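Local coordinates for protein probable ubiquitin-conjugating enzyme E2-19 kDa (Caenorhabditis elegans, PDB 1PZV) that probably accepts activated ubiquitin from an E1 enzyme as a cysteine thioester and passes it on to other proteins, at residues Phe23-Val28 against Tyr34-Leu39; Lys66-Lys71 against Glu116-Ser121; Val87-Leu92 against Ile123-Asp128. All coordinates share one frame; numbering follows the deposited sequence.

Contact 1. Residues Phe23-Val28 against Tyr34-Leu39; sequences FSAGLV and YKWEVL
W36 lies against the side chains of A25 and L27 and the carbonyl of G26 on the neighbouring strand. With CG anti to the carbonyl carbon (chi1 -64°), the indole is laid along that strand, reaching from A25 CB to the L27 methyl. CB passes the carbonyl of G26, 3.7 Å from its O, and CG lies a little farther from the same oxygen. On the pyrrole side, L27 CD2 meets W36 CD1 at 3.6 Å, and the two side chains slant across one another. NE1 follows, near the same methyl, with its N-H bonded to the carbonyl O of I33. On the benzene side, W36 CE3 comes within 4.1 Å of A25 CB. L12 of helix 5-17 and V115 of helix 115-127 also touch the W36 side chain. With an alanine in its place, the L27 methyl and A25 CB are likely to lose their aromatic neighbour, and a gap would open toward both helices.

Five backbone bonds tie the strands, S24 exchanging two with L39 and G26 two with E37. L39 N to S24 O is 2.8 Å. V28 N closes the series on K35 O at 3.2 Å. On the face that also carries E37, S24 CB and L39 CB meet at 3.7 Å. The segment axes run antiparallel at 160°, and the short connection between consecutive strands makes this a beta hairpin, here the first two strands of the UBC fold's meander sheet.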
ATOM      1  N   PHE A  23       8.368   5.861  -3.214  1.00 56.19           N
ATOM      2  CA  PHE A  23       6.960   6.234  -3.117  1.00 54.38           C
ATOM      3  C   PHE A  23       6.779   7.662  -3.626  1.00 55.16           C
ATOM      4  O   PHE A  23       7.506   8.580  -3.226  1.00 56.56           O
ATOM      5  CB  PHE A  23       6.483   6.151  -1.663  1.00 53.99           C
ATOM      6  CG  PHE A  23       6.244   4.747  -1.163  1.00 51.70           C
ATOM      7  CD1 PHE A  23       5.046   4.089  -1.437  1.00 51.26           C
ATOM      8  CD2 PHE A  23       7.212   4.089  -0.410  1.00 52.22           C
ATOM      9  CE1 PHE A  23       4.812   2.792  -0.958  1.00 52.80           C
ATOM     10  CE2 PHE A  23       6.989   2.780   0.077  1.00 53.14           C
ATOM     11  CZ  PHE A  23       5.792   2.135  -0.199  1.00 52.07           C
ATOM     12  N   SER A  24       5.809   7.844  -4.516  1.00 53.28           N
ATOM     13  CA  SER A  24       5.509   9.158  -5.088  1.00 51.19           C
ATOM     14  C   SER A  24       4.048   9.500  -4.759  1.00 50.05           C
ATOM     15  O   SER A  24       3.135   8.771  -5.146  1.00 48.40           O
ATOM     16  CB  SER A  24       5.726   9.112  -6.603  1.00 49.72           C
ATOM     17  OG  SER A  24       5.262  10.291  -7.232  1.00 51.10           O
ATOM     18  N   ALA A  25       3.821  10.602  -4.048  1.00 49.52           N
ATOM     19  CA  ALA A  25       2.454  10.962  -3.667  1.00 50.42           C
ATOM     20  C   ALA A  25       1.935  12.250  -4.302  1.00 50.45           C
ATOM     21  O   ALA A  25       2.669  13.223  -4.452  1.00 52.10           O
ATOM     22  CB  ALA A  25       2.339  11.047  -2.130  1.00 48.40           C
ATOM     23  N   GLY A  26       0.662  12.242  -4.671  1.00 49.90           N
ATOM     24  CA  GLY A  26       0.055  13.405  -5.278  1.00 51.64           C
ATOM     25  C   GLY A  26      -1.430  13.346  -5.021  1.00 54.05           C
ATOM     26  O   GLY A  26      -1.899  12.439  -4.346  1.00 56.56           O
ATOM     27  N   LEU A  27      -2.179  14.299  -5.555  1.00 57.52           N
ATOM     28  CA  LEU A  27      -3.626  14.336  -5.361  1.00 61.21           C
ATOM     29  C   LEU A  27      -4.382  14.013  -6.633  1.00 63.42           C
ATOM     30  O   LEU A  27      -4.022  14.502  -7.699  1.00 65.34           O
ATOM     31  CB  LEU A  27      -4.055  15.723  -4.903  1.00 62.08           C
ATOM     32  CG  LEU A  27      -3.649  16.156  -3.502  1.00 65.41           C
ATOM     33  CD1 LEU A  27      -4.024  17.626  -3.326  1.00 66.41           C
ATOM     34  CD2 LEU A  27      -4.348  15.269  -2.448  1.00 65.73           C
ATOM     35  N   VAL A  28      -5.432  13.205  -6.526  1.00 65.30           N
ATOM     36  CA  VAL A  28      -6.239  12.884  -7.700  1.00 68.48           C
ATOM     37  C   VAL A  28      -6.870  14.193  -8.176  1.00 69.86           C
ATOM     38  O   VAL A  28      -6.821  14.526  -9.362  1.00 69.22           O
ATOM     39  CB  VAL A  28      -7.368  11.887  -7.360  1.00 69.85           C
ATOM     40  CG1 VAL A  28      -8.249  11.665  -8.590  1.00 69.09           C
ATOM     41  CG2 VAL A  28      -6.772  10.567  -6.865  1.00 69.41           C
ATOM     42  N   TYR A  34      -8.258  14.821   0.403  1.00 66.08           N
ATOM     43  CA  TYR A  34      -8.641  13.540   0.996  1.00 65.66           C
ATOM     44  C   TYR A  34      -8.506  12.306   0.096  1.00 66.14           C
ATOM     45  O   TYR A  34      -8.810  11.189   0.532  1.00 67.65           O
ATOM     46  CB  TYR A  34     -10.067  13.637   1.547  1.00 64.53           C
ATOM     47  CG  TYR A  34     -10.179  14.548   2.758  1.00 66.26           C
ATOM     48  CD1 TYR A  34      -9.934  14.065   4.053  1.00 66.96           C
ATOM     49  CD2 TYR A  34     -10.473  15.907   2.611  1.00 65.60           C
ATOM     50  CE1 TYR A  34      -9.975  14.918   5.174  1.00 65.51           C
ATOM     51  CE2 TYR A  34     -10.513  16.767   3.721  1.00 65.85           C
ATOM     52  CZ  TYR A  34     -10.261  16.268   4.997  1.00 66.37           C
ATOM     53  OH  TYR A  34     -10.275  17.123   6.083  1.00 65.80           O
ATOM     54  N   LYS A  35      -8.062  12.500  -1.148  1.00 65.74           N
ATOM     55  CA  LYS A  35      -7.859  11.390  -2.095  1.00 64.84           C
ATOM     56  C   LYS A  35      -6.465  11.479  -2.700  1.00 63.40           C
ATOM     57  O   LYS A  35      -6.199  12.350  -3.533  1.00 64.47           O
ATOM     58  CB  LYS A  35      -8.872  11.434  -3.235  1.00 66.32           C
ATOM     59  CG  LYS A  35     -10.301  11.136  -2.838  1.00 70.26           C
ATOM     60  CD  LYS A  35     -11.222  11.094  -4.070  1.00 72.48           C
ATOM     61  CE  LYS A  35     -10.917   9.890  -4.963  1.00 70.96           C
ATOM     62  NZ  LYS A  35     -11.131   8.605  -4.243  1.00 70.76           N
ATOM     63  N   TRP A  36      -5.580  10.574  -2.293  1.00 61.08           N
ATOM     64  CA  TRP A  36      -4.207  10.573  -2.793  1.00 58.48           C
ATOM     65  C   TRP A  36      -3.929   9.484  -3.812  1.00 58.18           C
ATOM     66  O   TRP A  36      -4.429   8.362  -3.693  1.00 57.23           O
ATOM     67  CB  TRP A  36      -3.222  10.374  -1.642  1.00 56.33           C
ATOM     68  CG  TRP A  36      -3.198  11.465  -0.632  1.00 55.21           C
ATOM     69  CD1 TRP A  36      -4.216  12.317  -0.319  1.00 54.48           C
ATOM     70  CD2 TRP A  36      -2.116  11.791   0.247  1.00 53.28           C
ATOM     71  NE1 TRP A  36      -3.832  13.160   0.693  1.00 55.15           N
ATOM     72  CE2 TRP A  36      -2.543  12.866   1.053  1.00 53.43           C
ATOM     73  CE3 TRP A  36      -0.815  11.298   0.409  1.00 50.61           C
ATOM     74  CZ2 TRP A  36      -1.728  13.434   2.036  1.00 52.92           C
ATOM     75  CZ3 TRP A  36      -0.003  11.865   1.380  1.00 48.93           C
ATOM     76  CH2 TRP A  36      -0.458  12.930   2.171  1.00 51.94           C
ATOM     77  N   GLU A  37      -3.123   9.821  -4.813  1.00 57.78           N
ATOM     78  CA  GLU A  37      -2.712   8.848  -5.816  1.00 58.60           C
ATOM     79  C   GLU A  37      -1.240   8.596  -5.510  1.00 55.54           C
ATOM     80  O   GLU A  37      -0.425   9.510  -5.619  1.00 55.85           O
ATOM     81  CB  GLU A  37      -2.867   9.404  -7.240  1.00 62.41           C
ATOM     82  CG  GLU A  37      -2.300  10.810  -7.455  1.00 70.26           C
ATOM     83  CD  GLU A  37      -2.306  11.254  -8.929  1.00 75.07           C
ATOM     84  OE1 GLU A  37      -3.252  10.881  -9.676  1.00 76.12           O
ATOM     85  OE2 GLU A  37      -1.365  11.993  -9.328  1.00 76.03           O
ATOM     86  N   VAL A  38      -0.893   7.380  -5.107  1.00 52.47           N
ATOM     87  CA  VAL A  38       0.506   7.101  -4.792  1.00 51.57           C
ATOM     88  C   VAL A  38       1.174   6.024  -5.647  1.00 49.96           C
ATOM     89  O   VAL A  38       0.645   4.930  -5.814  1.00 50.16           O
ATOM     90  CB  VAL A  38       0.682   6.720  -3.289  1.00 51.65           C
ATOM     91  CG1 VAL A  38      -0.191   7.628  -2.421  1.00 48.89           C
ATOM     92  CG2 VAL A  38       0.351   5.248  -3.061  1.00 50.91           C
ATOM     93  N   LEU A  39       2.340   6.350  -6.191  1.00 48.73           N
ATOM     94  CA  LEU A  39       3.100   5.406  -6.998  1.00 48.80           C
ATOM     95  C   LEU A  39       3.924   4.560  -6.046  1.00 49.16           C
ATOM     96  O   LEU A  39       4.721   5.083  -5.267  1.00 50.23           O
ATOM     97  CB  LEU A  39       4.055   6.134  -7.950  1.00 50.00           C
ATOM     98  CG  LEU A  39       4.967   5.217  -8.780  1.00 51.23           C
ATOM     99  CD1 LEU A  39       4.102   4.427  -9.772  1.00 51.93           C
ATOM    100  CD2 LEU A  39       6.032   6.028  -9.518  1.00 49.65           C
TER

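Contact 2. Residues Lys66-Lys71 against Glu116-Ser121; sequences KPPKMK and ETILLS
I118 extends from helix 115-127 toward the P68 ring, the end of the isoleucine coming up against the CG and CD corner of the proline. Its CG1 is anti to the carbonyl carbon (chi1 -67°), and chi2 is extended (170°), carrying CD1 outward to the pyrrolidine. I118 CD1 lies 3.3 Å from P68 CG and 3.7 Å from P68 CD, so one methyl covers the ring's outer corner.

The other branch of I118 faces the strand residue M70, whose side chain runs out straight from the sheet, all three torsions being close to 180°. This is a looser meeting, with M70 SD 4.5 Å from I118 CG2. A55 and L57 of strand 52-58 press on M70 as well, placing it between the sheet and the helix.

The backbones stay apart, P68 CA and I118 CA being 9.2 Å from each other, and side chains alone span the interval. On the helix, S121 OG donates to I118 O at 3.0 Å, turning its hydroxyl back onto its own backbone. With 140 Å² buried and every touching residue buried and apolar, the contact rests on dispersion and exclusion of water, with no hydrogen bond or charge between the segments to fix a precise orientation.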
ATOM      1  N   LYS A  66      -8.456   7.848  12.800  1.00 81.58           N
ATOM      2  CA  LYS A  66      -9.255   7.030  11.901  1.00 80.83           C
ATOM      3  C   LYS A  66      -8.378   6.774  10.686  1.00 77.56           C
ATOM      4  O   LYS A  66      -8.063   7.689   9.928  1.00 77.06           O
ATOM      5  CB  LYS A  66     -10.545   7.763  11.512  1.00 84.14           C
ATOM      6  CG  LYS A  66     -11.408   7.040  10.484  1.00 88.99           C
ATOM      7  CD  LYS A  66     -11.846   5.652  10.936  1.00 91.34           C
ATOM      8  CE  LYS A  66     -12.596   4.940   9.804  1.00 92.87           C
ATOM      9  NZ  LYS A  66     -13.048   3.571  10.174  1.00 93.24           N
ATOM     10  N   PRO A  67      -7.955   5.518  10.504  1.00 75.36           N
ATOM     11  CA  PRO A  67      -7.099   5.095   9.392  1.00 73.21           C
ATOM     12  C   PRO A  67      -7.699   5.365   8.021  1.00 71.28           C
ATOM     13  O   PRO A  67      -8.922   5.403   7.844  1.00 69.74           O
ATOM     14  CB  PRO A  67      -6.930   3.588   9.615  1.00 72.74           C
ATOM     15  CG  PRO A  67      -7.288   3.378  11.029  1.00 74.15           C
ATOM     16  CD  PRO A  67      -8.383   4.360  11.300  1.00 74.67           C
ATOM     17  N   PRO A  68      -6.835   5.591   7.032  1.00 70.01           N
ATOM     18  CA  PRO A  68      -7.329   5.838   5.684  1.00 69.07           C
ATOM     19  C   PRO A  68      -7.461   4.462   5.044  1.00 68.66           C
ATOM     20  O   PRO A  68      -6.911   3.487   5.552  1.00 67.34           O
ATOM     21  CB  PRO A  68      -6.211   6.661   5.064  1.00 69.51           C
ATOM     22  CG  PRO A  68      -4.988   6.077   5.717  1.00 68.62           C
ATOM     23  CD  PRO A  68      -5.420   5.983   7.157  1.00 68.89           C
ATOM     24  N   LYS A  69      -8.198   4.370   3.947  1.00 69.26           N
ATOM     25  CA  LYS A  69      -8.343   3.093   3.262  1.00 69.84           C
ATOM     26  C   LYS A  69      -7.368   3.101   2.097  1.00 69.27           C
ATOM     27  O   LYS A  69      -7.261   4.104   1.387  1.00 70.26           O
ATOM     28  CB  LYS A  69      -9.780   2.905   2.750  1.00 71.32           C
ATOM     29  CG  LYS A  69     -10.812   2.685   3.858  1.00 73.49           C
ATOM     30  CD  LYS A  69     -12.171   2.278   3.295  1.00 75.43           C
ATOM     31  CE  LYS A  69     -13.120   1.824   4.403  1.00 76.34           C
ATOM     32  NZ  LYS A  69     -14.419   1.310   3.868  1.00 76.92           N
ATOM     33  N   MET A  70      -6.635   2.008   1.908  1.00 67.93           N
ATOM     34  CA  MET A  70      -5.688   1.949   0.806  1.00 66.87           C
ATOM     35  C   MET A  70      -6.079   0.906  -0.215  1.00 65.92           C
ATOM     36  O   MET A  70      -6.091  -0.287   0.081  1.00 63.92           O
ATOM     37  CB  MET A  70      -4.280   1.660   1.311  1.00 66.95           C
ATOM     38  CG  MET A  70      -3.232   1.731   0.211  1.00 66.22           C
ATOM     39  SD  MET A  70      -1.579   1.723   0.893  1.00 69.80           S
ATOM     40  CE  MET A  70      -0.591   2.054  -0.548  1.00 69.06           C
ATOM     41  N   LYS A  71      -6.397   1.365  -1.420  1.00 66.86           N
ATOM     42  CA  LYS A  71      -6.791   0.473  -2.499  1.00 67.88           C
ATOM     43  C   LYS A  71      -5.805   0.531  -3.657  1.00 67.00           C
ATOM     44  O   LYS A  71      -5.590   1.586  -4.248  1.00 65.28           O
ATOM     45  CB  LYS A  71      -8.187   0.843  -3.019  1.00 69.20           C
ATOM     46  CG  LYS A  71      -8.594   0.033  -4.235  1.00 72.53           C
ATOM     47  CD  LYS A  71     -10.069   0.218  -4.586  1.00 76.12           C
ATOM     48  CE  LYS A  71     -10.447  -0.632  -5.802  1.00 78.03           C
ATOM     49  NZ  LYS A  71     -11.922  -0.700  -6.013  1.00 79.01           N
ATOM     50  N   GLU A 116       3.492   8.480   6.421  1.00 48.66           N
ATOM     51  CA  GLU A 116       4.819   7.907   6.410  1.00 50.00           C
ATOM     52  C   GLU A 116       4.801   6.531   7.063  1.00 48.73           C
ATOM     53  O   GLU A 116       5.365   5.583   6.528  1.00 49.31           O
ATOM     54  CB  GLU A 116       5.793   8.818   7.154  1.00 52.12           C
ATOM     55  CG  GLU A 116       7.207   8.241   7.269  1.00 54.97           C
ATOM     56  CD  GLU A 116       8.152   9.122   8.071  1.00 58.66           C
ATOM     57  OE1 GLU A 116       9.330   8.723   8.227  1.00 59.67           O
ATOM     58  OE2 GLU A 116       7.724  10.207   8.545  1.00 60.03           O
ATOM     59  N   THR A 117       4.153   6.431   8.219  1.00 47.63           N
ATOM     60  CA  THR A 117       4.050   5.169   8.944  1.00 47.60           C
ATOM     61  C   THR A 117       3.383   4.108   8.059  1.00 46.54           C
ATOM     62  O   THR A 117       3.866   2.979   7.933  1.00 46.86           O
ATOM     63  CB  THR A 117       3.214   5.339  10.248  1.00 49.87           C
ATOM     64  OG1 THR A 117       3.775   6.384  11.055  1.00 49.15           O
ATOM     65  CG2 THR A 117       3.214   4.037  11.059  1.00 47.84           C
ATOM     66  N   ILE A 118       2.265   4.481   7.453  1.00 46.23           N
ATOM     67  CA  ILE A 118       1.538   3.595   6.564  1.00 45.80           C
ATOM     68  C   ILE A 118       2.462   3.146   5.444  1.00 46.46           C
ATOM     69  O   ILE A 118       2.665   1.944   5.244  1.00 47.73           O
ATOM     70  CB  ILE A 118       0.320   4.312   5.928  1.00 46.35           C
ATOM     71  CG1 ILE A 118      -0.711   4.621   7.006  1.00 47.72           C
ATOM     72  CG2 ILE A 118      -0.311   3.447   4.844  1.00 42.91           C
ATOM     73  CD1 ILE A 118      -1.819   5.523   6.542  1.00 50.69           C
ATOM     74  N   LEU A 119       3.027   4.107   4.715  1.00 45.32           N
ATOM     75  CA  LEU A 119       3.898   3.760   3.606  1.00 45.81           C
ATOM     76  C   LEU A 119       5.039   2.834   4.024  1.00 47.07           C
ATOM     77  O   LEU A 119       5.421   1.917   3.279  1.00 47.43           O
ATOM     78  CB  LEU A 119       4.438   5.020   2.929  1.00 44.65           C
ATOM     79  CG  LEU A 119       3.373   5.875   2.223  1.00 44.49           C
ATOM     80  CD1 LEU A 119       4.056   6.945   1.379  1.00 40.81           C
ATOM     81  CD2 LEU A 119       2.505   5.000   1.351  1.00 42.94           C
ATOM     82  N   LEU A 120       5.570   3.053   5.218  1.00 45.93           N
ATOM     83  CA  LEU A 120       6.649   2.214   5.704  1.00 47.73           C
ATOM     84  C   LEU A 120       6.152   0.805   5.955  1.00 49.49           C
ATOM     85  O   LEU A 120       6.789  -0.166   5.541  1.00 50.42           O
ATOM     86  CB  LEU A 120       7.249   2.786   6.993  1.00 47.93           C
ATOM     87  CG  LEU A 120       8.179   3.986   6.795  1.00 47.42           C
ATOM     88  CD1 LEU A 120       8.600   4.564   8.129  1.00 44.61           C
ATOM     89  CD2 LEU A 120       9.388   3.536   5.985  1.00 46.75           C
ATOM     90  N   SER A 121       5.016   0.676   6.634  1.00 50.73           N
ATOM     91  CA  SER A 121       4.503  -0.661   6.904  1.00 51.55           C
ATOM     92  C   SER A 121       4.128  -1.354   5.585  1.00 49.96           C
ATOM     93  O   SER A 121       3.992  -2.578   5.534  1.00 49.91           O
ATOM     94  CB  SER A 121       3.309  -0.613   7.876  1.00 52.27           C
ATOM     95  OG  SER A 121       2.133  -0.160   7.243  1.00 55.38           O
TER

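Contact 3. Residues Val87-Leu92 against Ile123-Asp128; sequences VCISIL and ISMLTD
Apolar contact comes first, and it rests on M125, whose thioether meets V87 and I89. M125 SD is 3.4 Å from V87 CG1 and 3.6 Å from I89 CG2, so the sulfur has a gamma methyl from each residue. The chain leaves the helix with CG anti to the backbone N (chi1 166°), then bends at its third torsion, 76°, which brings CE to 3.6 Å from V87 CG1. V87 and M125 slant past each other, whereas I89 and M125 cross at about a right angle. Only 122 Å² is buried, M125 contributing the largest share. H78 and I81 from the preceding loop also touch M125, and I89 rests on S121 one turn earlier on the helix.

Hydrogen bonds form a second class, and all lie within the segments or lead outside them. L92 N bonds to I89 O at 3.0 Å, closing the short 3-10 turn after the cysteine. On the helix, I123 O accepts twice from T127, from its backbone N at 2.9 Å and from OG1 at 2.6 Å, the hydroxyl standing 40° out of the carbonyl plane. Outward, the backbone of V87 pairs with M70 and that of C88 with N80.

The third feature is orientation. The CB bonds of V87 and I89 point toward the helix, while that of C88, between them, points away, and C88 CB stays 7.1 Å from M125 SD. The extended chain is thus held against the helix through its two aliphatic residues, with the thiol on its other side. C88 is the predicted glycyl thioester residue; with H78 and N80 belonging to the family's His-Pro-Asn motif, this is the arrangement of an E2 active-site segment.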
ATOM      1  N   VAL A  87      -5.806  -3.107   0.236  1.00 64.72           N
ATOM      2  CA  VAL A  87      -4.715  -3.572   1.063  1.00 63.54           C
ATOM      3  C   VAL A  87      -5.273  -3.797   2.448  1.00 63.73           C
ATOM      4  O   VAL A  87      -5.977  -2.943   2.983  1.00 64.77           O
ATOM      5  CB  VAL A  87      -3.592  -2.549   1.163  1.00 62.65           C
ATOM      6  CG1 VAL A  87      -2.433  -3.148   1.943  1.00 61.96           C
ATOM      7  CG2 VAL A  87      -3.155  -2.125  -0.219  1.00 61.88           C
ATOM      8  N   CYS A  88      -4.968  -4.949   3.024  1.00 63.14           N
ATOM      9  CA  CYS A  88      -5.459  -5.270   4.348  1.00 62.13           C
ATOM     10  C   CYS A  88      -4.332  -5.594   5.301  1.00 60.27           C
ATOM     11  O   CYS A  88      -3.834  -6.716   5.327  1.00 58.47           O
ATOM     12  CB  CYS A  88      -6.427  -6.446   4.265  1.00 63.99           C
ATOM     13  SG  CYS A  88      -7.839  -6.134   3.153  1.00 71.92           S
ATOM     14  N   ILE A  89      -3.935  -4.595   6.083  1.00 59.34           N
ATOM     15  CA  ILE A  89      -2.867  -4.754   7.072  1.00 57.98           C
ATOM     16  C   ILE A  89      -3.292  -4.150   8.419  1.00 57.35           C
ATOM     17  O   ILE A  89      -4.142  -3.261   8.459  1.00 55.14           O
ATOM     18  CB  ILE A  89      -1.566  -4.104   6.567  1.00 56.41           C
ATOM     19  CG1 ILE A  89      -1.817  -2.622   6.238  1.00 54.94           C
ATOM     20  CG2 ILE A  89      -1.053  -4.888   5.356  1.00 52.60           C
ATOM     21  CD1 ILE A  89      -0.614  -1.886   5.710  1.00 53.56           C
ATOM     22  N   SER A  90      -2.706  -4.645   9.508  1.00 57.80           N
ATOM     23  CA  SER A  90      -3.055  -4.208  10.868  1.00 59.77           C
ATOM     24  C   SER A  90      -3.144  -2.704  11.103  1.00 62.20           C
ATOM     25  O   SER A  90      -4.152  -2.199  11.613  1.00 61.75           O
ATOM     26  CB  SER A  90      -2.064  -4.782  11.883  1.00 58.11           C
ATOM     27  OG  SER A  90      -1.982  -6.191  11.791  1.00 59.05           O
ATOM     28  N   ILE A  91      -2.077  -2.000  10.737  1.00 62.71           N
ATOM     29  CA  ILE A  91      -2.000  -0.569  10.944  1.00 63.19           C
ATOM     30  C   ILE A  91      -3.105   0.241  10.268  1.00 64.15           C
ATOM     31  O   ILE A  91      -3.195   1.446  10.465  1.00 64.44           O
ATOM     32  CB  ILE A  91      -0.623  -0.043  10.512  1.00 63.13           C
ATOM     33  CG1 ILE A  91      -0.416   1.367  11.052  1.00 62.33           C
ATOM     34  CG2 ILE A  91      -0.501  -0.074   8.997  1.00 63.13           C
ATOM     35  CD1 ILE A  91       0.951   1.913  10.784  1.00 63.65           C
ATOM     36  N   LEU A  92      -3.940  -0.402   9.464  1.00 65.68           N
ATOM     37  CA  LEU A  92      -5.034   0.318   8.827  1.00 68.08           C
ATOM     38  C   LEU A  92      -6.285  -0.009   9.606  1.00 71.87           C
ATOM     39  O   LEU A  92      -7.329   0.633   9.448  1.00 71.98           O
ATOM     40  CB  LEU A  92      -5.197  -0.086   7.366  1.00 63.67           C
ATOM     41  CG  LEU A  92      -4.090   0.391   6.421  1.00 63.00           C
ATOM     42  CD1 LEU A  92      -4.456   0.041   4.981  1.00 61.89           C
ATOM     43  CD2 LEU A  92      -3.899   1.899   6.558  1.00 61.16           C
ATOM     44  N   ILE A 123       6.071  -1.199   2.784  1.00 42.05           N
ATOM     45  CA  ILE A 123       7.268  -1.813   2.255  1.00 45.13           C
ATOM     46  C   ILE A 123       7.384  -3.175   2.953  1.00 47.78           C
ATOM     47  O   ILE A 123       7.776  -4.171   2.340  1.00 49.73           O
ATOM     48  CB  ILE A 123       8.526  -0.985   2.567  1.00 45.14           C
ATOM     49  CG1 ILE A 123       8.541   0.275   1.705  1.00 45.07           C
ATOM     50  CG2 ILE A 123       9.789  -1.829   2.323  1.00 42.52           C
ATOM     51  CD1 ILE A 123       9.742   1.152   1.952  1.00 44.98           C
ATOM     52  N   SER A 124       7.038  -3.208   4.239  1.00 47.60           N
ATOM     53  CA  SER A 124       7.079  -4.439   5.010  1.00 49.45           C
ATOM     54  C   SER A 124       6.131  -5.475   4.410  1.00 51.52           C
ATOM     55  O   SER A 124       6.507  -6.621   4.204  1.00 50.85           O
ATOM     56  CB  SER A 124       6.662  -4.180   6.457  1.00 51.57           C
ATOM     57  OG  SER A 124       7.660  -3.502   7.187  1.00 54.28           O
ATOM     58  N   MET A 125       4.895  -5.074   4.148  1.00 53.72           N
ATOM     59  CA  MET A 125       3.934  -5.992   3.572  1.00 57.52           C
ATOM     60  C   MET A 125       4.456  -6.667   2.304  1.00 58.92           C
ATOM     61  O   MET A 125       4.301  -7.882   2.128  1.00 57.77           O
ATOM     62  CB  MET A 125       2.639  -5.268   3.238  1.00 61.21           C
ATOM     63  CG  MET A 125       1.740  -6.091   2.344  1.00 65.39           C
ATOM     64  SD  MET A 125       0.230  -5.253   1.971  1.00 74.95           S
ATOM     65  CE  MET A 125       0.820  -4.041   0.748  1.00 71.40           C
ATOM     66  N   LEU A 126       5.054  -5.877   1.415  1.00 58.54           N
ATOM     67  CA  LEU A 126       5.585  -6.419   0.172  1.00 59.06           C
ATOM     68  C   LEU A 126       6.840  -7.276   0.423  1.00 61.44           C
ATOM     69  O   LEU A 126       7.056  -8.298  -0.231  1.00 62.05           O
ATOM     70  CB  LEU A 126       5.908  -5.277  -0.790  1.00 54.41           C
ATOM     71  CG  LEU A 126       4.745  -4.356  -1.181  1.00 53.01           C
ATOM     72  CD1 LEU A 126       5.285  -3.180  -1.976  1.00 49.71           C
ATOM     73  CD2 LEU A 126       3.692  -5.113  -1.985  1.00 50.07           C
ATOM     74  N   THR A 127       7.655  -6.866   1.386  1.00 63.30           N
ATOM     75  CA  THR A 127       8.881  -7.582   1.710  1.00 66.02           C
ATOM     76  C   THR A 127       8.641  -8.829   2.564  1.00 68.99           C
ATOM     77  O   THR A 127       9.357  -9.831   2.443  1.00 69.16           O
ATOM     78  CB  THR A 127       9.858  -6.675   2.486  1.00 64.14           C
ATOM     79  OG1 THR A 127       9.947  -5.409   1.828  1.00 62.16           O
ATOM     80  CG2 THR A 127      11.241  -7.315   2.561  1.00 61.13           C
ATOM     81  N   ASP A 128       7.630  -8.761   3.425  1.00 72.06           N
ATOM     82  CA  ASP A 128       7.325  -9.864   4.332  1.00 74.08           C
ATOM     83  C   ASP A 128       5.828  -9.969   4.615  1.00 72.89           C
ATOM     84  O   ASP A 128       5.336  -9.439   5.610  1.00 70.44           O
ATOM     85  CB  ASP A 128       8.075  -9.642   5.641  1.00 77.37           C
ATOM     86  CG  ASP A 128       8.394 -10.925   6.343  1.00 82.42           C
ATOM     87  OD1 ASP A 128       7.446 -11.693   6.656  1.00 85.12           O
ATOM     88  OD2 ASP A 128       9.602 -11.161   6.571  1.00 84.55           O
TER

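How the contacts relate
All three contacts lie within the UBC core. Contact 1 is complete before either other begins; contacts 2 and 3 cross, their segments coming in the order 66-71, 87-92, 116-121, 123-128. Contacts 1 and 2, with centres about 12 Å apart, use opposite edge strands of one four-stranded sheet, and V38 packs on M70. Contacts 2 and 3, with centres about 9 Å apart, share helix 115-127, and T117 and S121 of the one pack on I91 of the other. The centres of contacts 1 and 3 are about 18 Å apart, yet the F23 ring reaches L119 and I123. One helix therefore meets the hairpin, the last strand and the segment holding the predicted catalytic cysteine.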